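Local coordinates for protein endoglucanase (Bacillus akibai, PDB 1UWW) that hydrolyses internal beta-1,4-glucosidic linkages in cellulose and related beta-glucans, the chain here being its family 28 carbohydrate-binding module, specific for non-crystalline cellulose, at residues R83-P97 and G141-I154. Residues are numbered along the deposited sequence; the frame is centred on the assembly and turned at random.
With CA (calcium ion), chain E; CA (calcium ion), chain D.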
ATOM      1  N   ARG A  83       1.411  18.390   9.779  1.00 19.22           N
ATOM      2  CA  ARG A  83       1.256  18.501   8.343  1.00 19.14           C
ATOM      3  C   ARG A  83       1.263  19.939   7.857  1.00 19.70           C
ATOM      4  O   ARG A  83       1.764  20.254   6.781  1.00 19.45           O
ATOM      5  CB  ARG A  83      -0.043  17.839   7.885  1.00 19.39           C
ATOM      6  CG  ARG A  83      -0.306  17.885   6.377  1.00 19.39           C
ATOM      7  CD  ARG A  83      -1.507  17.119   5.958  1.00 19.17           C
ATOM      8  NE  ARG A  83      -2.722  17.652   6.584  1.00 18.77           N
ATOM      9  CZ  ARG A  83      -3.863  16.997   6.704  1.00 19.42           C
ATOM     10  NH1 ARG A  83      -4.011  15.764   6.259  1.00 19.52           N
ATOM     11  NH2 ARG A  83      -4.897  17.581   7.309  1.00 19.59           N
ATOM     12  N   GLY A  84       0.617  20.814   8.611  1.00 19.46           N
ATOM     13  CA  GLY A  84       0.435  22.181   8.152  1.00 20.06           C
ATOM     14  C   GLY A  84      -0.339  22.218   6.855  1.00 20.07           C
ATOM     15  O   GLY A  84      -1.214  21.392   6.604  1.00 20.04           O
ATOM     16  N   GLU A  85       0.022  23.153   5.988  1.00 20.56           N
ATOM     17  CA  GLU A  85      -0.588  23.256   4.671  1.00 21.82           C
ATOM     18  C   GLU A  85       0.075  22.390   3.600  1.00 21.53           C
ATOM     19  O   GLU A  85      -0.290  22.419   2.444  1.00 22.92           O
ATOM     20  CB  GLU A  85      -0.596  24.712   4.214  1.00 23.23           C
ATOM     21  CG  GLU A  85      -1.610  25.542   4.979  1.00 27.65           C
ATOM     22  CD  GLU A  85      -1.552  27.031   4.649  1.00 34.79           C
ATOM     23  OE1 GLU A  85      -0.445  27.583   4.458  1.00 39.51           O
ATOM     24  OE2 GLU A  85      -2.629  27.658   4.618  1.00 40.29           O
ATOM     25  N   ASN A  86       1.020  21.571   4.018  1.00 20.53           N
ATOM     26  CA  ASN A  86       1.696  20.679   3.092  1.00 20.36           C
ATOM     27  C   ASN A  86       0.828  19.525   2.664  1.00 19.86           C
ATOM     28  O   ASN A  86      -0.072  19.091   3.378  1.00 19.23           O
ATOM     29  CB  ASN A  86       2.959  20.167   3.758  1.00 20.37           C
ATOM     30  CG  ASN A  86       3.949  21.273   3.997  1.00 20.76           C
ATOM     31  OD1 ASN A  86       4.410  21.878   3.035  1.00 24.81           O
ATOM     32  ND2 ASN A  86       4.233  21.580   5.251  1.00 22.41           N
ATOM     33  N   ASP A  87       1.123  19.016   1.476  1.00 19.45           N
ATOM     34  CA  ASP A  87       0.345  17.960   0.872  1.00 19.70           C
ATOM     35  C   ASP A  87       1.073  16.635   0.752  1.00 18.84           C
ATOM     36  O   ASP A  87       0.417  15.614   0.612  1.00 18.71           O
ATOM     37  CB  ASP A  87      -0.171  18.395  -0.503  1.00 20.60           C
ATOM     38  CG  ASP A  87      -0.974  19.658  -0.426  1.00 26.09           C
ATOM     39  OD1 ASP A  87      -1.810  19.814   0.499  1.00 25.03           O
ATOM     40  OD2 ASP A  87      -0.780  20.606  -1.216  1.00 31.32           O
ATOM     41  N   TYR A  88       2.403  16.666   0.825  1.00 18.69           N
ATOM     42  CA  TYR A  88       3.238  15.479   0.602  1.00 18.79           C
ATOM     43  C   TYR A  88       4.349  15.411   1.599  1.00 18.09           C
ATOM     44  O   TYR A  88       4.794  16.418   2.134  1.00 18.35           O
ATOM     45  CB  TYR A  88       3.901  15.480  -0.797  1.00 19.85           C
ATOM     46  CG  TYR A  88       2.930  15.596  -1.936  1.00 22.51           C
ATOM     47  CD1 TYR A  88       2.297  14.467  -2.461  1.00 25.05           C
ATOM     48  CD2 TYR A  88       2.604  16.836  -2.459  1.00 23.21           C
ATOM     49  CE1 TYR A  88       1.369  14.583  -3.493  1.00 26.10           C
ATOM     50  CE2 TYR A  88       1.674  16.953  -3.493  1.00 27.33           C
ATOM     51  CZ  TYR A  88       1.071  15.832  -3.990  1.00 28.99           C
ATOM     52  OH  TYR A  88       0.158  15.967  -5.016  1.00 33.34           O
ATOM     53  N   VAL A  89       4.805  14.182   1.878  1.00 18.04           N
ATOM     54  CA  VAL A  89       6.143  13.920   2.377  1.00 17.93           C
ATOM     55  C   VAL A  89       6.922  13.403   1.186  1.00 17.94           C
ATOM     56  O   VAL A  89       6.475  12.527   0.444  1.00 17.45           O
ATOM     57  CB  VAL A  89       6.127  12.906   3.523  1.00 17.77           C
ATOM     58  CG1 VAL A  89       7.539  12.395   3.877  1.00 19.84           C
ATOM     59  CG2 VAL A  89       5.504  13.554   4.762  1.00 19.78           C
ATOM     60  N   THR A  90       8.066  14.022   0.951  1.00 17.07           N
ATOM     61  CA  THR A  90       8.986  13.607  -0.105  1.00 17.51           C
ATOM     62  C   THR A  90      10.364  13.286   0.436  1.00 16.88           C
ATOM     63  O   THR A  90      10.801  13.815   1.445  1.00 16.49           O
ATOM     64  CB  THR A  90       9.113  14.696  -1.175  1.00 18.51           C
ATOM     65  OG1 THR A  90       9.735  15.870  -0.635  1.00 22.13           O
ATOM     66  CG2 THR A  90       7.737  15.138  -1.664  1.00 20.44           C
ATOM     67  N   PHE A  91      11.033  12.376  -0.241  1.00 16.81           N
ATOM     68  CA  PHE A  91      12.442  12.140  -0.033  1.00 15.79           C
ATOM     69  C   PHE A  91      13.057  11.536  -1.293  1.00 16.08           C
ATOM     70  O   PHE A  91      12.369  10.938  -2.110  1.00 17.27           O
ATOM     71  CB  PHE A  91      12.749  11.268   1.219  1.00 16.74           C
ATOM     72  CG  PHE A  91      12.092   9.908   1.261  1.00 17.53           C
ATOM     73  CD1 PHE A  91      10.790   9.759   1.750  1.00 18.18           C
ATOM     74  CD2 PHE A  91      12.812   8.768   0.929  1.00 17.45           C
ATOM     75  CE1 PHE A  91      10.214   8.483   1.865  1.00 18.76           C
ATOM     76  CE2 PHE A  91      12.245   7.516   1.044  1.00 18.80           C
ATOM     77  CZ  PHE A  91      10.937   7.395   1.490  1.00 19.72           C
ATOM     78  N   ASP A  92      14.366  11.728  -1.416  1.00 15.49           N
ATOM     79  CA  ASP A  92      15.153  10.996  -2.413  1.00 16.39           C
ATOM     80  C   ASP A  92      15.525   9.635  -1.850  1.00 17.27           C
ATOM     81  O   ASP A  92      16.009   9.534  -0.732  1.00 17.02           O
ATOM     82  CB  ASP A  92      16.426  11.774  -2.772  1.00 17.41           C
ATOM     83  CG  ASP A  92      16.119  13.071  -3.425  1.00 18.70           C
ATOM     84  OD1 ASP A  92      15.441  13.100  -4.479  1.00 20.85           O
ATOM     85  OD2 ASP A  92      16.474  14.150  -2.893  1.00 22.17           O
ATOM     86  N   PHE A  93      15.238   8.600  -2.608  1.00 16.25           N
ATOM     87  CA  PHE A  93      15.537   7.230  -2.200  1.00 16.22           C
ATOM     88  C   PHE A  93      16.408   6.624  -3.262  1.00 16.60           C
ATOM     89  O   PHE A  93      16.087   6.680  -4.434  1.00 18.20           O
ATOM     90  CB  PHE A  93      14.264   6.420  -2.074  1.00 16.65           C
ATOM     91  CG  PHE A  93      14.470   5.051  -1.476  1.00 18.05           C
ATOM     92  CD1 PHE A  93      15.155   4.853  -0.288  1.00 17.78           C
ATOM     93  CD2 PHE A  93      13.970   3.934  -2.127  1.00 18.98           C
ATOM     94  CE1 PHE A  93      15.338   3.548   0.238  1.00 19.75           C
ATOM     95  CE2 PHE A  93      14.139   2.641  -1.590  1.00 19.67           C
ATOM     96  CZ  PHE A  93      14.819   2.449  -0.433  1.00 18.92           C
ATOM     97  N   TYR A  94      17.528   6.055  -2.866  1.00 16.78           N
ATOM     98  CA  TYR A  94      18.451   5.458  -3.815  1.00 17.11           C
ATOM     99  C   TYR A  94      18.717   4.020  -3.423  1.00 18.28           C
ATOM    100  O   TYR A  94      18.771   3.677  -2.237  1.00 18.09           O
ATOM    101  CB  TYR A  94      19.789   6.178  -3.848  1.00 17.62           C
ATOM    102  CG  TYR A  94      19.727   7.680  -4.030  1.00 17.15           C
ATOM    103  CD1 TYR A  94      19.574   8.525  -2.953  1.00 18.13           C
ATOM    104  CD2 TYR A  94      19.861   8.243  -5.274  1.00 17.61           C
ATOM    105  CE1 TYR A  94      19.537   9.894  -3.119  1.00 18.33           C
ATOM    106  CE2 TYR A  94      19.828   9.618  -5.455  1.00 18.63           C
ATOM    107  CZ  TYR A  94      19.685  10.410  -4.370  1.00 16.67           C
ATOM    108  OH  TYR A  94      19.673  11.795  -4.501  1.00 19.32           O
ATOM    109  N   LEU A  95      18.873   3.191  -4.430  1.00 18.10           N
ATOM    110  CA  LEU A  95      19.277   1.809  -4.238  1.00 18.77           C
ATOM    111  C   LEU A  95      20.530   1.537  -5.045  1.00 18.44           C
ATOM    112  O   LEU A  95      20.614   1.873  -6.221  1.00 18.35           O
ATOM    113  CB  LEU A  95      18.174   0.845  -4.648  1.00 19.89           C
ATOM    114  CG  LEU A  95      16.816   1.110  -3.998  1.00 22.14           C
ATOM    115  CD1 LEU A  95      15.963   1.926  -4.922  1.00 26.62           C
ATOM    116  CD2 LEU A  95      16.114  -0.166  -3.612  1.00 25.03           C
ATOM    117  N   ASP A  96      21.482   0.869  -4.403  1.00 18.88           N
ATOM    118  CA  ASP A  96      22.609   0.271  -5.098  1.00 19.07           C
ATOM    119  C   ASP A  96      22.575  -1.222  -4.803  1.00 18.97           C
ATOM    120  O   ASP A  96      23.153  -1.693  -3.813  1.00 18.71           O
ATOM    121  CB  ASP A  96      23.927   0.874  -4.657  1.00 20.16           C
ATOM    122  CG  ASP A  96      25.105   0.396  -5.513  1.00 22.76           C
ATOM    123  OD1 ASP A  96      24.945  -0.576  -6.305  1.00 22.44           O
ATOM    124  OD2 ASP A  96      26.225   0.968  -5.480  1.00 27.48           O
ATOM    125  N   PRO A  97      21.842  -1.958  -5.628  1.00 19.51           N
ATOM    126  CA  PRO A  97      21.733  -3.398  -5.379  1.00 19.65           C
ATOM    127  C   PRO A  97      23.033  -4.130  -5.668  1.00 19.37           C
ATOM    128  O   PRO A  97      23.817  -3.735  -6.529  1.00 20.12           O
ATOM    129  CB  PRO A  97      20.657  -3.865  -6.361  1.00 20.87           C
ATOM    130  CG  PRO A  97      20.644  -2.843  -7.425  1.00 22.54           C
ATOM    131  CD  PRO A  97      21.091  -1.542  -6.825  1.00 20.30           C
ATOM    132  N   GLY A 141      24.995   2.363 -11.556  1.00 25.84           N
ATOM    133  CA  GLY A 141      24.455   1.391 -10.628  1.00 24.25           C
ATOM    134  C   GLY A 141      23.725   1.955  -9.425  1.00 22.14           C
ATOM    135  O   GLY A 141      23.278   1.176  -8.582  1.00 23.54           O
ATOM    136  N   LEU A 142      23.608   3.280  -9.332  1.00 21.00           N
ATOM    137  CA  LEU A 142      22.816   3.906  -8.278  1.00 19.75           C
ATOM    138  C   LEU A 142      21.503   4.369  -8.877  1.00 19.09           C
ATOM    139  O   LEU A 142      21.479   5.221  -9.774  1.00 20.02           O
ATOM    140  CB  LEU A 142      23.547   5.104  -7.712  1.00 20.47           C
ATOM    141  CG  LEU A 142      22.874   5.714  -6.490  1.00 21.19           C
ATOM    142  CD1 LEU A 142      23.034   4.818  -5.283  1.00 21.76           C
ATOM    143  CD2 LEU A 142      23.494   7.068  -6.246  1.00 23.28           C
ATOM    144  N   TYR A 143      20.412   3.793  -8.402  1.00 18.20           N
ATOM    145  CA  TYR A 143      19.073   4.088  -8.909  1.00 17.69           C
ATOM    146  C   TYR A 143      18.406   5.131  -8.010  1.00 18.35           C
ATOM    147  O   TYR A 143      18.431   4.980  -6.804  1.00 20.10           O
ATOM    148  CB  TYR A 143      18.231   2.802  -8.911  1.00 17.75           C
ATOM    149  CG  TYR A 143      18.766   1.735  -9.837  1.00 18.92           C
ATOM    150  CD1 TYR A 143      19.715   0.830  -9.401  1.00 21.11           C
ATOM    151  CD2 TYR A 143      18.347   1.651 -11.159  1.00 19.88           C
ATOM    152  CE1 TYR A 143      20.215  -0.151 -10.261  1.00 21.09           C
ATOM    153  CE2 TYR A 143      18.840   0.675 -11.998  1.00 19.91           C
ATOM    154  CZ  TYR A 143      19.772  -0.200 -11.536  1.00 21.19           C
ATOM    155  OH  TYR A 143      20.301  -1.171 -12.357  1.00 25.54           O
ATOM    156  N   HIS A 144      17.797   6.151  -8.597  1.00 17.76           N
ATOM    157  CA  HIS A 144      17.218   7.291  -7.874  1.00 18.07           C
ATOM    158  C   HIS A 144      15.721   7.349  -8.077  1.00 17.69           C
ATOM    159  O   HIS A 144      15.245   7.455  -9.193  1.00 19.27           O
ATOM    160  CB  HIS A 144      17.870   8.582  -8.375  1.00 17.70           C
ATOM    161  CG  HIS A 144      17.388   9.825  -7.701  1.00 17.68           C
ATOM    162  ND1 HIS A 144      17.737  11.067  -8.192  1.00 20.47           N
ATOM    163  CD2 HIS A 144      16.680  10.047  -6.570  1.00 19.02           C
ATOM    164  CE1 HIS A 144      17.204  12.005  -7.423  1.00 20.94           C
ATOM    165  NE2 HIS A 144      16.573  11.418  -6.416  1.00 19.86           N
ATOM    166  N   TYR A 145      14.994   7.273  -6.968  1.00 17.18           N
ATOM    167  CA  TYR A 145      13.545   7.434  -6.944  1.00 17.62           C
ATOM    168  C   TYR A 145      13.179   8.683  -6.154  1.00 18.45           C
ATOM    169  O   TYR A 145      13.715   8.953  -5.096  1.00 18.63           O
ATOM    170  CB  TYR A 145      12.882   6.215  -6.291  1.00 18.02           C
ATOM    171  CG  TYR A 145      13.141   4.967  -7.044  1.00 18.90           C
ATOM    172  CD1 TYR A 145      14.297   4.220  -6.801  1.00 20.50           C
ATOM    173  CD2 TYR A 145      12.303   4.557  -8.076  1.00 19.91           C
ATOM    174  CE1 TYR A 145      14.594   3.087  -7.523  1.00 21.56           C
ATOM    175  CE2 TYR A 145      12.618   3.407  -8.824  1.00 20.94           C
ATOM    176  CZ  TYR A 145      13.744   2.710  -8.534  1.00 21.83           C
ATOM    177  OH  TYR A 145      14.018   1.576  -9.269  1.00 26.59           O
ATOM    178  N   GLU A 146      12.256   9.448  -6.699  1.00 20.14           N
ATOM    179  CA  GLU A 146      11.671  10.607  -6.041  1.00 21.53           C
ATOM    180  C   GLU A 146      10.421  10.166  -5.315  1.00 20.92           C
ATOM    181  O   GLU A 146       9.332  10.126  -5.899  1.00 22.44           O
ATOM    182  CB  GLU A 146      11.317  11.627  -7.118  1.00 23.34           C
ATOM    183  CG  GLU A 146      12.525  12.225  -7.788  1.00 27.86           C
ATOM    184  CD  GLU A 146      13.179  13.240  -6.900  1.00 33.63           C
ATOM    185  OE1 GLU A 146      12.638  13.485  -5.790  1.00 36.91           O
ATOM    186  OE2 GLU A 146      14.217  13.810  -7.302  1.00 38.02           O
ATOM    187  N   VAL A 147      10.560   9.758  -4.071  1.00 18.98           N
ATOM    188  CA  VAL A 147       9.428   9.255  -3.316  1.00 18.56           C
ATOM    189  C   VAL A 147       8.555  10.442  -2.905  1.00 18.89           C
ATOM    190  O   VAL A 147       9.051  11.416  -2.388  1.00 20.06           O
ATOM    191  CB  VAL A 147       9.884   8.425  -2.129  1.00 18.83           C
ATOM    192  CG1 VAL A 147       8.692   7.926  -1.304  1.00 18.82           C
ATOM    193  CG2 VAL A 147      10.746   7.262  -2.640  1.00 19.42           C
ATOM    194  N   LYS A 148       7.273  10.374  -3.244  1.00 18.91           N
ATOM    195  CA  LYS A 148       6.334  11.462  -2.957  1.00 19.73           C
ATOM    196  C   LYS A 148       5.048  10.809  -2.479  1.00 20.28           C
ATOM    197  O   LYS A 148       4.431  10.080  -3.232  1.00 22.27           O
ATOM    198  CB  LYS A 148       6.107  12.309  -4.220  1.00 21.80           C
ATOM    199  CG  LYS A 148       5.189  13.482  -4.096  1.00 25.38           C
ATOM    200  CD  LYS A 148       5.228  14.335  -5.384  1.00 30.00           C
ATOM    201  CE  LYS A 148       4.472  15.653  -5.289  1.00 31.99           C
ATOM    202  NZ  LYS A 148       5.087  16.702  -6.160  1.00 36.64           N
ATOM    203  N   ILE A 149       4.734  10.998  -1.196  1.00 18.52           N
ATOM    204  CA  ILE A 149       3.592  10.329  -0.569  1.00 19.19           C
ATOM    205  C   ILE A 149       2.606  11.396  -0.088  1.00 18.77           C
ATOM    206  O   ILE A 149       2.965  12.291   0.654  1.00 18.66           O
ATOM    207  CB  ILE A 149       4.040   9.420   0.600  1.00 19.16           C
ATOM    208  CG1 ILE A 149       4.977   8.298   0.066  1.00 20.78           C
ATOM    209  CG2 ILE A 149       2.851   8.809   1.303  1.00 21.09           C
ATOM    210  CD1 ILE A 149       5.737   7.563   1.112  1.00 23.02           C
ATOM    211  N   ASN A 150       1.358  11.279  -0.541  1.00 18.57           N
ATOM    212  CA  ASN A 150       0.325  12.253  -0.259  1.00 18.96           C
ATOM    213  C   ASN A 150      -0.177  12.097   1.173  1.00 17.67           C
ATOM    214  O   ASN A 150      -0.668  11.043   1.568  1.00 19.82           O
ATOM    215  CB  ASN A 150      -0.819  12.088  -1.255  1.00 19.74           C
ATOM    216  CG  ASN A 150      -1.849  13.203  -1.169  1.00 21.43           C
ATOM    217  OD1 ASN A 150      -2.310  13.560  -0.090  1.00 22.71           O
ATOM    218  ND2 ASN A 150      -2.199  13.773  -2.327  1.00 25.94           N
ATOM    219  N   VAL A 151      -0.028  13.163   1.943  1.00 18.10           N
ATOM    220  CA  VAL A 151      -0.568  13.236   3.302  1.00 18.26           C
ATOM    221  C   VAL A 151      -1.793  14.156   3.445  1.00 18.84           C
ATOM    222  O   VAL A 151      -2.454  14.139   4.478  1.00 18.96           O
ATOM    223  CB  VAL A 151       0.512  13.652   4.325  1.00 18.20           C
ATOM    224  CG1 VAL A 151       1.604  12.574   4.422  1.00 17.89           C
ATOM    225  CG2 VAL A 151       1.140  15.001   3.979  1.00 18.85           C
ATOM    226  N   ARG A 152      -2.060  14.955   2.425  1.00 19.20           N
ATOM    227  CA  ARG A 152      -3.296  15.736   2.339  1.00 19.81           C
ATOM    228  C   ARG A 152      -4.501  14.805   2.423  1.00 21.15           C
ATOM    229  O   ARG A 152      -5.527  15.158   3.020  1.00 22.00           O
ATOM    230  CB  ARG A 152      -3.287  16.545   1.048  1.00 20.18           C
ATOM    231  CG  ARG A 152      -4.503  17.449   0.842  1.00 20.63           C
ATOM    232  CD  ARG A 152      -4.828  18.329   2.010  1.00 21.64           C
ATOM    233  NE  ARG A 152      -3.670  19.023   2.556  1.00 20.18           N
ATOM    234  CZ  ARG A 152      -3.664  19.620   3.742  1.00 21.53           C
ATOM    235  NH1 ARG A 152      -4.767  19.628   4.480  1.00 21.33           N
ATOM    236  NH2 ARG A 152      -2.583  20.200   4.236  1.00 19.62           N
ATOM    237  N   ASP A 153      -4.345  13.594   1.907  1.00 21.92           N
ATOM    238  CA  ASP A 153      -5.420  12.603   1.862  1.00 23.44           C
ATOM    239  C   ASP A 153      -5.649  11.851   3.164  1.00 23.73           C
ATOM    240  O   ASP A 153      -6.557  11.005   3.230  1.00 26.40           O
ATOM    241  CB  ASP A 153      -5.192  11.656   0.681  1.00 25.33           C
ATOM    242  CG  ASP A 153      -5.439  12.350  -0.667  1.00 28.38           C
ATOM    243  OD1 ASP A 153      -6.019  13.466  -0.662  1.00 36.86           O
ATOM    244  OD2 ASP A 153      -5.077  11.894  -1.766  1.00 33.21           O
ATOM    245  N   ILE A 154      -4.909  12.162   4.225  1.00 22.01           N
ATOM    246  CA  ILE A 154      -5.189  11.590   5.544  1.00 21.18           C
ATOM    247  C   ILE A 154      -6.289  12.411   6.184  1.00 22.46           C
ATOM    248  O   ILE A 154      -6.056  13.516   6.645  1.00 22.36           O
ATOM    249  CB  ILE A 154      -3.905  11.561   6.433  1.00 20.84           C
ATOM    250  CG1 ILE A 154      -2.801  10.721   5.776  1.00 21.18           C
ATOM    251  CG2 ILE A 154      -4.190  10.972   7.819  1.00 21.10           C
ATOM    252  CD1 ILE A 154      -1.448  10.818   6.440  1.00 21.57           C
TER
HETATM  253 CA    CA E1194      14.452  15.100  -4.958  1.00 36.81          CA
HETATM  254 CA    CA D1193      25.518  -2.526  -7.582  1.00 22.04          CA
HETATM  255  O   HOH W   1      -7.736  16.376   7.036  1.00 29.31           O
HETATM  256  O   HOH W   2      23.906  -1.402  -8.952  1.00 22.65           O
HETATM  257  O   HOH W   3      24.809  -4.141  -9.387  1.00 30.24           O
HETATM  258  O   HOH W   4      27.320  -1.256  -8.490  1.00 29.09           O
HETATM  259  O   HOH W   5      15.698  15.080  -6.379  1.00 32.56           O
HETATM  260  O   HOH W   6      14.064  17.196  -6.336  1.00 46.53           O
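Tyr94 lays its ring over one face of the His144 imidazole in an offset stack, centroids 4.4 Å apart and planes 26° from parallel. With CG of His144 trans to the main-chain nitrogen (chi1 -179°), the ring reaches diagonally over to the neighbouring strand, where NE2 donates to Asp92 OD1 at 2.8 Å; the carboxylate oxygen sits in the imidazole plane, while NE2 comes from above the carboxylate plane. That same OD1 binds a calcium ion at 2.3 Å, and both oxygens of Glu146, its chain bent at chi2, share the metal, which would offset the charge of the crowded carboxylates. Further along this face, Lys148 runs extended across Tyr88, CE 3.4 Å from the ring centroid and NZ in cation-pi range.

The strands 88-97 and 142-150 are antiparallel neighbours in one sheet of a beta-sandwich, the fold of this carbohydrate-binding module, paired by regular backbone hydrogen bonds from Val89-Ile149 to Leu95-Tyr143. On the opposite, inward face Val147 sits over one face of the Phe91 ring, a CH-pi contact with CB 3.9 Å from its centroid, and presses CG2 on Phe93 CB; Phe93 goes on to meet Phe170 of the other sheet.

Beyond the Tyr88 end the guanidinium groups of Arg83 and Arg152 lie partly over one another, planes 40° apart, their like charges probably eased by Asp159, which salt-bridges both. Arg83 NH1 grips the carbonyls of Val151 and Ile154 from the edge of its plane, whereas Arg152 holds Gly84 O and Asn86 O through NH2 and bridges to Asp87 OD1 through NE (2.9 Å); Asp87 OD2 takes Ala191 N. At the far end Asp96 OD1 and Pro97 O bind a second calcium ion, one of whose waters donates to Gly141 O.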